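Local coordinates for BamaA.19900.a (Balamuthia mandrillaris, PDB 6VZZ), which is a glucokinase that binds beta-D-glucose and probably transfers the terminal phosphate of ATP to the sugar's 6-hydroxyl, at residues A97-A102 with F134-T139; V222-V227 with H253-E258; D259-R264 with M310-F315. All coordinates share one frame; numbering follows the deposited sequence.

Contact 1. Residues A97-A102 with F134-T139; sequences ACLAGA and FLFPPT. With BGC (beta-D-glucopyranose), chain B.
Phe136 meets Ala97 and Leu99 through purely apolar contacts, which carry most of the small joint between the strand residues 97-101 and the loop 134-139. The ring uses a single side, its CD1-CE1 bond. Ala97 CB lies 3.6 Å from Phe136 CD1, and Leu99 CD2 lies 3.7 Å from Phe136 CE1. Both methyl groups come in obliquely to the ring plane, and the Leu99 and Phe136 side chains run at about a right angle to each other. The Phe136 ring reaches the strand because its CG stands beside the backbone N, opposite the carbonyl carbon (chi1 -55°). Pro137 extends the apolar patch more loosely, with CD 4.2 Å from Ala97 CB.

A second kind of contact involves the backbone: Leu135 O rests against Ala97 CB at van der Waals range. Just past the end of the strand, Ala102 CB approaches glucose O6 at 3.3 Å, so one short segment runs from this packing to the sugar pocket.

Strand 96-101 lies between 37-43 and 141-145 in the five-stranded mixed sheet of an actin-like ATPase domain. The loop leads into 141-145, while Phe79 of helix 72-90 meets the Phe136 ring edge-to-face.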
ATOM      1  N   ALA A  97      -2.728 -11.123  27.269  1.00 37.30           N
ATOM      2  CA  ALA A  97      -3.542  -9.970  26.926  1.00 36.04           C
ATOM      3  C   ALA A  97      -3.066  -9.393  25.606  1.00 38.97           C
ATOM      4  O   ALA A  97      -1.883  -9.475  25.261  1.00 40.50           O
ATOM      5  CB  ALA A  97      -3.502  -8.902  28.022  1.00 35.65           C
ATOM      6  N   CYS A  98      -4.006  -8.826  24.858  1.00 38.57           N
ATOM      7  CA  CYS A  98      -3.690  -8.097  23.639  1.00 38.59           C
ATOM      8  C   CYS A  98      -4.608  -6.890  23.539  1.00 38.40           C
ATOM      9  O   CYS A  98      -5.826  -7.021  23.699  1.00 38.93           O
ATOM     10  CB  CYS A  98      -3.846  -8.969  22.399  1.00 35.71           C
ATOM     11  SG  CYS A  98      -3.652  -8.028  20.871  1.00 37.45           S
ATOM     12  N   LEU A  99      -4.020  -5.722  23.286  1.00 37.34           N
ATOM     13  CA  LEU A  99      -4.761  -4.479  23.107  1.00 36.12           C
ATOM     14  C   LEU A  99      -4.655  -4.048  21.652  1.00 37.69           C
ATOM     15  O   LEU A  99      -3.551  -3.776  21.162  1.00 38.64           O
ATOM     16  CB  LEU A  99      -4.228  -3.386  24.027  1.00 37.48           C
ATOM     17  CG  LEU A  99      -4.221  -3.736  25.512  1.00 37.61           C
ATOM     18  CD1 LEU A  99      -2.836  -4.140  25.933  1.00 37.44           C
ATOM     19  CD2 LEU A  99      -4.724  -2.568  26.339  1.00 38.05           C
ATOM     20  N   ALA A 100      -5.792  -4.003  20.962  1.00 37.04           N
ATOM     21  CA  ALA A 100      -5.860  -3.533  19.583  1.00 36.02           C
ATOM     22  C   ALA A 100      -6.312  -2.080  19.619  1.00 37.47           C
ATOM     23  O   ALA A 100      -7.474  -1.792  19.935  1.00 40.01           O
ATOM     24  CB  ALA A 100      -6.807  -4.394  18.749  1.00 34.40           C
ATOM     25  N   GLY A 101      -5.391  -1.166  19.311  1.00 37.14           N
ATOM     26  CA  GLY A 101      -5.665   0.250  19.451  1.00 35.65           C
ATOM     27  C   GLY A 101      -5.637   1.022  18.151  1.00 35.76           C
ATOM     28  O   GLY A 101      -4.972   0.625  17.193  1.00 36.52           O
ATOM     29  N   ALA A 102      -6.345   2.150  18.116  1.00 39.49           N
ATOM     30  CA  ALA A 102      -6.521   2.927  16.890  1.00 36.00           C
ATOM     31  C   ALA A 102      -5.344   3.889  16.715  1.00 36.50           C
ATOM     32  O   ALA A 102      -5.470   5.113  16.782  1.00 39.85           O
ATOM     33  CB  ALA A 102      -7.850   3.666  16.925  1.00 34.76           C
ATOM     34  N   PHE A 134      -2.699  -7.595  36.789  1.00 42.71           N
ATOM     35  CA  PHE A 134      -3.708  -8.645  36.870  1.00 44.15           C
ATOM     36  C   PHE A 134      -4.276  -8.985  35.493  1.00 42.83           C
ATOM     37  O   PHE A 134      -4.379 -10.161  35.129  1.00 43.93           O
ATOM     38  CB  PHE A 134      -4.826  -8.243  37.827  1.00 45.79           C
ATOM     39  CG  PHE A 134      -5.875  -9.299  37.990  1.00 47.85           C
ATOM     40  CD1 PHE A 134      -5.728 -10.295  38.935  1.00 50.43           C
ATOM     41  CD2 PHE A 134      -6.998  -9.315  37.177  1.00 47.53           C
ATOM     42  CE1 PHE A 134      -6.678 -11.278  39.074  1.00 52.79           C
ATOM     43  CE2 PHE A 134      -7.945 -10.296  37.312  1.00 49.79           C
ATOM     44  CZ  PHE A 134      -7.786 -11.280  38.265  1.00 52.51           C
ATOM     45  N   LEU A 135      -4.655  -7.976  34.712  1.00 41.76           N
ATOM     46  CA  LEU A 135      -5.223  -8.248  33.399  1.00 41.49           C
ATOM     47  C   LEU A 135      -4.185  -8.241  32.297  1.00 38.19           C
ATOM     48  O   LEU A 135      -4.464  -8.740  31.202  1.00 37.61           O
ATOM     49  CB  LEU A 135      -6.311  -7.228  33.038  1.00 39.26           C
ATOM     50  CG  LEU A 135      -7.619  -7.234  33.821  1.00 41.32           C
ATOM     51  CD1 LEU A 135      -8.608  -6.267  33.192  1.00 40.80           C
ATOM     52  CD2 LEU A 135      -8.208  -8.628  33.890  1.00 43.06           C
ATOM     53  N   PHE A 136      -3.007  -7.688  32.551  1.00 41.42           N
ATOM     54  CA  PHE A 136      -2.002  -7.463  31.512  1.00 40.60           C
ATOM     55  C   PHE A 136      -0.670  -7.997  32.013  1.00 39.79           C
ATOM     56  O   PHE A 136       0.195  -7.228  32.446  1.00 43.41           O
ATOM     57  CB  PHE A 136      -1.933  -5.983  31.138  1.00 38.00           C
ATOM     58  CG  PHE A 136      -3.261  -5.417  30.735  1.00 39.80           C
ATOM     59  CD1 PHE A 136      -3.753  -5.611  29.447  1.00 38.75           C
ATOM     60  CD2 PHE A 136      -4.043  -4.724  31.650  1.00 39.97           C
ATOM     61  CE1 PHE A 136      -4.995  -5.110  29.076  1.00 36.85           C
ATOM     62  CE2 PHE A 136      -5.281  -4.217  31.281  1.00 38.60           C
ATOM     63  CZ  PHE A 136      -5.758  -4.412  29.997  1.00 36.24           C
ATOM     64  N   PRO A 137      -0.473  -9.315  31.959  1.00 42.65           N
ATOM     65  CA  PRO A 137       0.786  -9.910  32.431  1.00 42.27           C
ATOM     66  C   PRO A 137       1.972  -9.293  31.717  1.00 42.26           C
ATOM     67  O   PRO A 137       1.982  -9.210  30.478  1.00 42.12           O
ATOM     68  CB  PRO A 137       0.631 -11.395  32.079  1.00 41.06           C
ATOM     69  CG  PRO A 137      -0.408 -11.424  30.995  1.00 42.33           C
ATOM     70  CD  PRO A 137      -1.343 -10.304  31.297  1.00 40.69           C
ATOM     71  N   PRO A 138       2.975  -8.826  32.468  1.00 42.16           N
ATOM     72  CA  PRO A 138       4.055  -8.024  31.863  1.00 44.41           C
ATOM     73  C   PRO A 138       4.772  -8.678  30.691  1.00 47.51           C
ATOM     74  O   PRO A 138       5.098  -7.994  29.709  1.00 47.61           O
ATOM     75  CB  PRO A 138       4.995  -7.797  33.052  1.00 40.70           C
ATOM     76  CG  PRO A 138       4.075  -7.730  34.215  1.00 40.88           C
ATOM     77  CD  PRO A 138       3.010  -8.768  33.937  1.00 44.52           C
ATOM     78  N   THR A 139       5.025  -9.979  30.750  1.00 43.66           N
ATOM     79  CA  THR A 139       5.727 -10.636  29.661  1.00 44.75           C
ATOM     80  C   THR A 139       4.789 -11.217  28.607  1.00 47.65           C
ATOM     81  O   THR A 139       5.267 -11.748  27.602  1.00 48.46           O
ATOM     82  CB  THR A 139       6.638 -11.732  30.223  1.00 48.03           C
ATOM     83  OG1 THR A 139       5.896 -12.542  31.141  1.00 50.04           O
ATOM     84  CG2 THR A 139       7.819 -11.106  30.967  1.00 45.29           C
TER
HETATM   85  C2  BGC B 401      -5.495   5.583  12.926  1.00 34.07           C
HETATM   86  C3  BGC B 401      -5.383   4.105  12.587  1.00 34.86           C
HETATM   87  C4  BGC B 401      -6.674   3.385  12.953  1.00 35.95           C
HETATM   88  C5  BGC B 401      -7.852   4.086  12.285  1.00 37.40           C
HETATM   89  C6  BGC B 401      -9.195   3.480  12.613  1.00 34.53           C
HETATM   90  C1  BGC B 401      -6.725   6.155  12.238  1.00 35.01           C
HETATM   91  O1  BGC B 401      -6.830   7.516  12.445  1.00 39.30           O
HETATM   92  O2  BGC B 401      -4.324   6.273  12.509  1.00 36.32           O
HETATM   93  O3  BGC B 401      -4.272   3.524  13.256  1.00 35.93           O
HETATM   94  O4  BGC B 401      -6.630   2.042  12.493  1.00 32.47           O
HETATM   95  O5  BGC B 401      -7.877   5.457  12.703  1.00 36.44           O
HETATM   96  O6  BGC B 401      -9.344   3.267  14.002  1.00 37.00           O

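Contact 2. Residues V222-V227 with H253-E258; sequences VAISPV and HAIEYE. With BGC (beta-D-glucopyranose), chain B.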
ATOM      1  N   VAL A 222      -3.446   9.303   3.955  1.00 34.92           N
ATOM      2  CA  VAL A 222      -2.845   9.780   2.713  1.00 33.40           C
ATOM      3  C   VAL A 222      -3.718  10.871   2.104  1.00 34.22           C
ATOM      4  O   VAL A 222      -4.940  10.914   2.300  1.00 32.48           O
ATOM      5  CB  VAL A 222      -2.618   8.627   1.712  1.00 35.04           C
ATOM      6  CG1 VAL A 222      -1.769   7.528   2.328  1.00 31.37           C
ATOM      7  CG2 VAL A 222      -3.941   8.099   1.172  1.00 32.20           C
ATOM      8  N   ALA A 223      -3.076  11.769   1.360  1.00 32.77           N
ATOM      9  CA  ALA A 223      -3.790  12.839   0.679  1.00 33.50           C
ATOM     10  C   ALA A 223      -4.804  12.278  -0.310  1.00 34.27           C
ATOM     11  O   ALA A 223      -4.590  11.229  -0.924  1.00 33.65           O
ATOM     12  CB  ALA A 223      -2.803  13.740  -0.050  1.00 35.49           C
ATOM     13  N   ILE A 224      -5.914  12.991  -0.467  1.00 34.43           N
ATOM     14  CA  ILE A 224      -6.991  12.564  -1.352  1.00 36.57           C
ATOM     15  C   ILE A 224      -6.579  12.704  -2.813  1.00 38.82           C
ATOM     16  O   ILE A 224      -5.578  13.353  -3.135  1.00 37.37           O
ATOM     17  CB  ILE A 224      -8.267  13.374  -1.062  1.00 37.41           C
ATOM     18  CG1 ILE A 224      -7.955  14.869  -1.026  1.00 38.18           C
ATOM     19  CG2 ILE A 224      -8.850  12.966   0.269  1.00 35.72           C
ATOM     20  CD1 ILE A 224      -7.934  15.530  -2.359  1.00 39.78           C
ATOM     21  N   SER A 225      -7.373  12.122  -3.705  1.00 39.43           N
ATOM     22  CA  SER A 225      -7.262  12.310  -5.135  1.00 37.87           C
ATOM     23  C   SER A 225      -8.471  13.065  -5.673  1.00 37.09           C
ATOM     24  O   SER A 225      -9.578  12.918  -5.152  1.00 40.84           O
ATOM     25  CB  SER A 225      -7.150  10.957  -5.842  1.00 35.58           C
ATOM     26  OG  SER A 225      -5.819  10.498  -5.781  1.00 35.69           O
ATOM     27  N   PRO A 226      -8.303  13.876  -6.710  1.00 39.74           N
ATOM     28  CA  PRO A 226      -9.438  14.592  -7.301  1.00 39.69           C
ATOM     29  C   PRO A 226     -10.157  13.693  -8.301  1.00 40.99           C
ATOM     30  O   PRO A 226      -9.758  12.558  -8.532  1.00 41.15           O
ATOM     31  CB  PRO A 226      -8.766  15.775  -7.994  1.00 36.82           C
ATOM     32  CG  PRO A 226      -7.479  15.220  -8.460  1.00 35.87           C
ATOM     33  CD  PRO A 226      -7.044  14.203  -7.401  1.00 41.82           C
ATOM     34  N   VAL A 227     -11.238  14.215  -8.887  1.00 41.89           N
ATOM     35  CA  VAL A 227     -11.857  13.554 -10.034  1.00 41.30           C
ATOM     36  C   VAL A 227     -11.261  14.132 -11.306  1.00 45.29           C
ATOM     37  O   VAL A 227     -10.485  15.096 -11.263  1.00 43.56           O
ATOM     38  CB  VAL A 227     -13.387  13.720 -10.066  1.00 45.60           C
ATOM     39  CG1 VAL A 227     -14.043  12.920  -8.985  1.00 44.65           C
ATOM     40  CG2 VAL A 227     -13.768  15.194  -9.970  1.00 44.48           C
ATOM     41  N   HIS A 253      -2.352  22.351   3.516  1.00 46.80           N
ATOM     42  CA  HIS A 253      -2.154  20.967   3.100  1.00 45.07           C
ATOM     43  C   HIS A 253      -3.383  20.458   2.366  1.00 45.24           C
ATOM     44  O   HIS A 253      -4.500  20.927   2.597  1.00 46.16           O
ATOM     45  CB  HIS A 253      -1.878  20.010   4.286  1.00 41.41           C
ATOM     46  CG  HIS A 253      -0.650  20.340   5.073  1.00 41.90           C
ATOM     47  ND1 HIS A 253      -0.683  20.593   6.429  1.00 44.51           N
ATOM     48  CD2 HIS A 253       0.648  20.442   4.705  1.00 42.17           C
ATOM     49  CE1 HIS A 253       0.539  20.850   6.860  1.00 42.91           C
ATOM     50  NE2 HIS A 253       1.365  20.763   5.833  1.00 45.31           N
ATOM     51  N   ALA A 254      -3.157  19.488   1.479  1.00 42.49           N
ATOM     52  CA  ALA A 254      -4.249  18.703   0.922  1.00 41.99           C
ATOM     53  C   ALA A 254      -4.792  17.765   1.990  1.00 41.49           C
ATOM     54  O   ALA A 254      -4.026  17.138   2.726  1.00 46.97           O
ATOM     55  CB  ALA A 254      -3.765  17.904  -0.286  1.00 37.37           C
ATOM     56  N   ILE A 255      -6.120  17.657   2.070  1.00 40.54           N
ATOM     57  CA  ILE A 255      -6.717  16.927   3.191  1.00 41.79           C
ATOM     58  C   ILE A 255      -6.466  15.426   3.053  1.00 38.82           C
ATOM     59  O   ILE A 255      -6.180  14.898   1.971  1.00 37.70           O
ATOM     60  CB  ILE A 255      -8.218  17.234   3.317  1.00 41.94           C
ATOM     61  CG1 ILE A 255      -9.033  16.532   2.236  1.00 38.42           C
ATOM     62  CG2 ILE A 255      -8.459  18.725   3.223  1.00 42.45           C
ATOM     63  CD1 ILE A 255     -10.542  16.699   2.441  1.00 37.84           C
ATOM     64  N   GLU A 256      -6.543  14.735   4.184  1.00 39.17           N
ATOM     65  CA  GLU A 256      -6.451  13.283   4.221  1.00 36.51           C
ATOM     66  C   GLU A 256      -7.815  12.688   3.934  1.00 35.45           C
ATOM     67  O   GLU A 256      -8.849  13.322   4.163  1.00 35.43           O
ATOM     68  CB  GLU A 256      -5.970  12.779   5.588  1.00 36.54           C
ATOM     69  CG  GLU A 256      -4.808  13.534   6.191  1.00 36.25           C
ATOM     70  CD  GLU A 256      -4.412  12.986   7.550  1.00 40.67           C
ATOM     71  OE1 GLU A 256      -5.238  12.287   8.182  1.00 40.50           O
ATOM     72  OE2 GLU A 256      -3.266  13.244   7.983  1.00 39.93           O
ATOM     73  N   TYR A 257      -7.812  11.447   3.432  1.00 35.34           N
ATOM     74  CA  TYR A 257      -9.080  10.759   3.212  1.00 33.99           C
ATOM     75  C   TYR A 257      -9.901  10.716   4.496  1.00 38.56           C
ATOM     76  O   TYR A 257     -11.129  10.872   4.459  1.00 38.22           O
ATOM     77  CB  TYR A 257      -8.845   9.347   2.671  1.00 32.37           C
ATOM     78  CG  TYR A 257      -8.670   9.283   1.166  1.00 36.09           C
ATOM     79  CD1 TYR A 257      -9.761   9.405   0.313  1.00 35.70           C
ATOM     80  CD2 TYR A 257      -7.414   9.096   0.593  1.00 33.22           C
ATOM     81  CE1 TYR A 257      -9.605   9.344  -1.063  1.00 35.43           C
ATOM     82  CE2 TYR A 257      -7.255   9.036  -0.773  1.00 32.56           C
ATOM     83  CZ  TYR A 257      -8.352   9.165  -1.601  1.00 35.81           C
ATOM     84  OH  TYR A 257      -8.196   9.103  -2.974  1.00 37.86           O
ATOM     85  N   GLU A 258      -9.230  10.550   5.648  1.00 36.73           N
ATOM     86  CA  GLU A 258      -9.923  10.524   6.934  1.00 36.60           C
ATOM     87  C   GLU A 258     -10.588  11.861   7.258  1.00 40.17           C
ATOM     88  O   GLU A 258     -11.525  11.899   8.066  1.00 41.02           O
ATOM     89  CB  GLU A 258      -8.952  10.136   8.054  1.00 33.98           C
ATOM     90  CG  GLU A 258      -9.626   9.931   9.410  1.00 37.32           C
ATOM     91  CD  GLU A 258      -8.676   9.435  10.493  1.00 40.60           C
ATOM     92  OE1 GLU A 258      -8.191   8.291  10.384  1.00 38.78           O
ATOM     93  OE2 GLU A 258      -8.410  10.192  11.456  1.00 41.13           O
TER
HETATM   94  C2  BGC B 401      -5.495   5.583  12.926  1.00 34.07           C
HETATM   95  C3  BGC B 401      -5.383   4.105  12.587  1.00 34.86           C
HETATM   96  C4  BGC B 401      -6.674   3.385  12.953  1.00 35.95           C
HETATM   97  C5  BGC B 401      -7.852   4.086  12.285  1.00 37.40           C
HETATM   98  C6  BGC B 401      -9.195   3.480  12.613  1.00 34.53           C
HETATM   99  C1  BGC B 401      -6.725   6.155  12.238  1.00 35.01           C
HETATM  100  O1  BGC B 401      -6.830   7.516  12.445  1.00 39.30           O
HETATM  101  O2  BGC B 401      -4.324   6.273  12.509  1.00 36.32           O
HETATM  102  O3  BGC B 401      -4.272   3.524  13.256  1.00 35.93           O
HETATM  103  O4  BGC B 401      -6.630   2.042  12.493  1.00 32.47           O
HETATM  104  O5  BGC B 401      -7.877   5.457  12.703  1.00 36.44           O
HETATM  105  O6  BGC B 401      -9.344   3.267  14.002  1.00 37.00           O
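Tyr257 N donates to Val222 O at 3.1 Å (N-H...O angle 153°), and Ile224 N donates to Ile255 O, also at 3.1 Å (149°). These two bonds flank Ala223 and Glu256, whose CA atoms are 4.5 Å apart. The pattern is that of a non-hydrogen-bonded antiparallel pair, but it stays a single bridge, the end-to-end directions of 222-225 and 254-257 being 101° apart. A weak third bond runs from Ser225 N to Tyr257 OH, 3.2 Å away, giving the buried phenol oxygen a backbone partner.

Apolar contacts lie beside these bonds. Ile224 CG2 sits over one face of the Tyr257 ring, 3.8 Å from its centroid in a CH-pi contact, whereas Val222 CG2 meets the ring edge in its plane, 3.7 Å from Tyr257 CD2. Ile224 CG1 packs on Ile255 CG1 at 3.8 Å.

The acidic side chains find their partners outside the two segments. Glu258, with CG opposite its backbone N, extends to the sugar, where OE1 accepts the glucose O1 hydroxyl at 2.6 Å and also bonds Leu195 N; OE2 is shared by Asn116 and a salt bridge to Arg264. Glu256 OE1 bonds His221 ND1, whose NE2 holds the sugar, making Glu256 a second-shell residue; its OE2 pairs with Lys362 of the second subunit. From that subunit Asn322 OD1 also accepts Ala223 N, and Ser225 OG and Ile224 O bond reciprocally across the interface, consistent with a symmetric dimer.

The two loops emerge before and after helix 234-249. Its Leu241 covers Ile224 and Ile255, while Phe315, Arg318 and Ile319 of helix 303-327 pack against Tyr257.

Contact 3. Residues D259-R264 with M310-F315; sequences DIVSGR and MLHFKF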
ATOM      1  N   ASP A 259     -10.150  12.955   6.639  1.00 36.77           N
ATOM      2  CA  ASP A 259     -10.808  14.225   6.907  1.00 38.62           C
ATOM      3  C   ASP A 259     -12.206  14.283   6.311  1.00 41.06           C
ATOM      4  O   ASP A 259     -12.980  15.187   6.657  1.00 41.34           O
ATOM      5  CB  ASP A 259      -9.945  15.382   6.399  1.00 38.64           C
ATOM      6  CG  ASP A 259      -8.646  15.525   7.191  1.00 41.02           C
ATOM      7  OD1 ASP A 259      -8.643  15.169   8.393  1.00 38.87           O
ATOM      8  OD2 ASP A 259      -7.635  15.996   6.623  1.00 42.58           O
ATOM      9  N   ILE A 260     -12.555  13.330   5.446  1.00 37.87           N
ATOM     10  CA  ILE A 260     -13.912  13.180   4.951  1.00 38.91           C
ATOM     11  C   ILE A 260     -14.522  11.851   5.386  1.00 41.31           C
ATOM     12  O   ILE A 260     -15.682  11.805   5.828  1.00 42.85           O
ATOM     13  CB  ILE A 260     -13.947  13.321   3.415  1.00 39.05           C
ATOM     14  CG1 ILE A 260     -13.676  14.770   3.010  1.00 40.86           C
ATOM     15  CG2 ILE A 260     -15.258  12.815   2.834  1.00 40.19           C
ATOM     16  CD1 ILE A 260     -13.613  14.970   1.505  1.00 41.55           C
ATOM     17  N   VAL A 261     -13.742  10.776   5.313  1.00 37.81           N
ATOM     18  CA  VAL A 261     -14.249   9.429   5.520  1.00 40.79           C
ATOM     19  C   VAL A 261     -14.073   9.081   6.990  1.00 40.27           C
ATOM     20  O   VAL A 261     -13.185   8.305   7.359  1.00 40.24           O
ATOM     21  CB  VAL A 261     -13.538   8.419   4.599  1.00 39.35           C
ATOM     22  CG1 VAL A 261     -14.217   7.060   4.661  1.00 38.32           C
ATOM     23  CG2 VAL A 261     -13.496   8.948   3.178  1.00 33.64           C
ATOM     24  N   SER A 262     -14.926   9.658   7.833  1.00 41.17           N
ATOM     25  CA  SER A 262     -14.911   9.441   9.275  1.00 40.01           C
ATOM     26  C   SER A 262     -16.158  10.097   9.840  1.00 42.82           C
ATOM     27  O   SER A 262     -16.895  10.781   9.127  1.00 45.72           O
ATOM     28  CB  SER A 262     -13.655  10.014   9.932  1.00 39.31           C
ATOM     29  OG  SER A 262     -13.657  11.421   9.822  1.00 39.14           O
ATOM     30  N   GLY A 263     -16.385   9.888  11.131  1.00 39.97           N
ATOM     31  CA  GLY A 263     -17.495  10.554  11.771  1.00 37.76           C
ATOM     32  C   GLY A 263     -17.400  12.064  11.676  1.00 43.74           C
ATOM     33  O   GLY A 263     -18.318  12.714  11.168  1.00 48.44           O
ATOM     34  N   ARG A 264     -16.294  12.640  12.161  1.00 40.72           N
ATOM     35  CA  ARG A 264     -16.129  14.086  12.069  1.00 41.41           C
ATOM     36  C   ARG A 264     -16.077  14.541  10.618  1.00 43.50           C
ATOM     37  O   ARG A 264     -16.471  15.671  10.308  1.00 42.90           O
ATOM     38  CB  ARG A 264     -14.872  14.527  12.830  1.00 40.29           C
ATOM     39  CG  ARG A 264     -13.551  14.127  12.195  1.00 41.22           C
ATOM     40  CD  ARG A 264     -12.376  14.346  13.142  1.00 39.47           C
ATOM     41  NE  ARG A 264     -11.097  14.072  12.493  1.00 41.38           N
ATOM     42  CZ  ARG A 264     -10.523  12.869  12.445  1.00 46.69           C
ATOM     43  NH1 ARG A 264     -11.114  11.823  13.018  1.00 42.22           N
ATOM     44  NH2 ARG A 264      -9.352  12.707  11.827  1.00 44.67           N
ATOM     45  N   MET A 310     -23.394  10.895   0.543  1.00 51.51           N
ATOM     46  CA  MET A 310     -22.932  10.550  -0.797  1.00 46.13           C
ATOM     47  C   MET A 310     -21.444  10.838  -0.964  1.00 46.65           C
ATOM     48  O   MET A 310     -20.675   9.984  -1.419  1.00 47.18           O
ATOM     49  CB  MET A 310     -23.749  11.331  -1.824  1.00 51.68           C
ATOM     50  CG  MET A 310     -23.706  10.781  -3.230  1.00 60.82           C
ATOM     51  SD  MET A 310     -24.321   9.090  -3.273  1.00 77.57           S
ATOM     52  CE  MET A 310     -22.777   8.203  -3.478  1.00 55.22           C
ATOM     53  N   LEU A 311     -21.021  12.054  -0.612  1.00 47.78           N
ATOM     54  CA  LEU A 311     -19.615  12.412  -0.755  1.00 46.94           C
ATOM     55  C   LEU A 311     -18.750  11.624   0.212  1.00 43.83           C
ATOM     56  O   LEU A 311     -17.628  11.230  -0.125  1.00 42.80           O
ATOM     57  CB  LEU A 311     -19.431  13.910  -0.536  1.00 46.36           C
ATOM     58  CG  LEU A 311     -19.950  14.780  -1.669  1.00 45.78           C
ATOM     59  CD1 LEU A 311     -20.496  16.066  -1.117  1.00 48.78           C
ATOM     60  CD2 LEU A 311     -18.820  15.048  -2.640  1.00 46.61           C
ATOM     61  N   HIS A 312     -19.258  11.405   1.425  1.00 45.85           N
ATOM     62  CA  HIS A 312     -18.571  10.575   2.408  1.00 43.63           C
ATOM     63  C   HIS A 312     -18.216   9.222   1.805  1.00 41.90           C
ATOM     64  O   HIS A 312     -17.044   8.835   1.752  1.00 39.66           O
ATOM     65  CB  HIS A 312     -19.474  10.432   3.637  1.00 42.60           C
ATOM     66  CG  HIS A 312     -18.937   9.536   4.705  1.00 41.83           C
ATOM     67  ND1 HIS A 312     -17.844   9.864   5.476  1.00 41.62           N
ATOM     68  CD2 HIS A 312     -19.375   8.339   5.162  1.00 44.03           C
ATOM     69  CE1 HIS A 312     -17.620   8.897   6.349  1.00 45.52           C
ATOM     70  NE2 HIS A 312     -18.533   7.959   6.177  1.00 45.34           N
ATOM     71  N   PHE A 313     -19.219   8.517   1.280  1.00 43.70           N
ATOM     72  CA  PHE A 313     -18.971   7.193   0.727  1.00 40.42           C
ATOM     73  C   PHE A 313     -18.261   7.261  -0.610  1.00 41.49           C
ATOM     74  O   PHE A 313     -17.542   6.320  -0.974  1.00 40.78           O
ATOM     75  CB  PHE A 313     -20.274   6.419   0.607  1.00 43.75           C
ATOM     76  CG  PHE A 313     -20.538   5.548   1.781  1.00 50.03           C
ATOM     77  CD1 PHE A 313     -19.736   4.446   2.023  1.00 52.74           C
ATOM     78  CD2 PHE A 313     -21.553   5.839   2.667  1.00 52.29           C
ATOM     79  CE1 PHE A 313     -19.954   3.638   3.115  1.00 55.39           C
ATOM     80  CE2 PHE A 313     -21.773   5.030   3.765  1.00 56.78           C
ATOM     81  CZ  PHE A 313     -20.971   3.929   3.989  1.00 55.31           C
ATOM     82  N   LYS A 314     -18.438   8.356  -1.352  1.00 41.93           N
ATOM     83  CA  LYS A 314     -17.688   8.517  -2.590  1.00 40.68           C
ATOM     84  C   LYS A 314     -16.189   8.479  -2.322  1.00 39.98           C
ATOM     85  O   LYS A 314     -15.436   7.789  -3.018  1.00 40.92           O
ATOM     86  CB  LYS A 314     -18.087   9.816  -3.286  1.00 43.39           C
ATOM     87  CG  LYS A 314     -17.335  10.048  -4.581  1.00 43.54           C
ATOM     88  CD  LYS A 314     -18.186  10.773  -5.611  1.00 48.21           C
ATOM     89  CE  LYS A 314     -18.207  12.269  -5.373  1.00 49.98           C
ATOM     90  NZ  LYS A 314     -18.765  13.012  -6.557  1.00 54.01           N
ATOM     91  N   PHE A 315     -15.736   9.191  -1.290  1.00 37.61           N
ATOM     92  CA  PHE A 315     -14.304   9.207  -1.021  1.00 37.03           C
ATOM     93  C   PHE A 315     -13.835   7.900  -0.407  1.00 38.20           C
ATOM     94  O   PHE A 315     -12.675   7.518  -0.596  1.00 37.29           O
ATOM     95  CB  PHE A 315     -13.935  10.393  -0.139  1.00 36.63           C
ATOM     96  CG  PHE A 315     -13.737  11.659  -0.911  1.00 39.27           C
ATOM     97  CD1 PHE A 315     -14.828  12.441  -1.274  1.00 41.02           C
ATOM     98  CD2 PHE A 315     -12.468  12.051  -1.307  1.00 36.30           C
ATOM     99  CE1 PHE A 315     -14.652  13.604  -2.011  1.00 42.72           C
ATOM    100  CE2 PHE A 315     -12.283  13.205  -2.037  1.00 37.34           C
ATOM    101  CZ  PHE A 315     -13.376  13.990  -2.391  1.00 41.99           C
TER
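An inverse gamma turn centred on Val261 leads into the N-terminus of helix 263-276, and residues Ile260 and Val261 of this turn pack on helix 303-327 through His312 and Phe315. The polar link is one side-chain bond: His312 ND1 donates to Ile260 O at 2.9 Å, with an N-H...O angle of 151°. The oxygen is only 3° out of the imidazole plane, so the ring presents its N-H edge-on, though ND1 itself is tilted from the plane of the carbonyl. Placing His312 CG opposite its backbone N (chi1 176°) carries the ring off the helix and across to the turn. Ile260 O also accepts a weak bond from Ser262 N at 3.0 Å, so this buried carbonyl has two donors, the imidazole and the weaker amide of the turn.

The apolar part centres on Phe315. Ile260 CD1 stands almost on the ring normal, 3.8 Å from the centroid, a CH-pi contact over the middle of one face. Val261 CG2 touches the other end of the side chain, 3.6 Å from Phe315 CB, and Ile260 CG2 lies 4.1 Å from the same Phe315 CB.

Ser262 is the N-cap of helix 263-276: its OG bonds Gly265 N as well as Glu258 O, tying the cap to a glucose-binding residue. Around the joint, helix 234-249 supplies Ile244 against Ile260, Thr269 and Leu266 of helix 263-276 pack on Ile260 and His312 respectively, and Arg318 makes a cation-pi contact with Phe315.

In the fold
All three contacts are buried, but they divide between two regions. Contacts 2 and 3 have centres 11 Å apart and meet directly, for example through Ile255 CD1 and Ile260 CD1; contact 1 is centred 34 Å from contact 2 and 32 Å from contact 3, beyond the glucose. Contacts 1 and 2 each touch the sugar with one end of a segment. Chemistry follows place: contact 1 is apolar packing of a loop on a sheet strand, contact 2 joins two loops by backbone bonds and faces the second subunit, and contact 3 sets a turn on a helix with a histidine bond. Helices 234-249 and 303-327 serve both contacts 2 and 3.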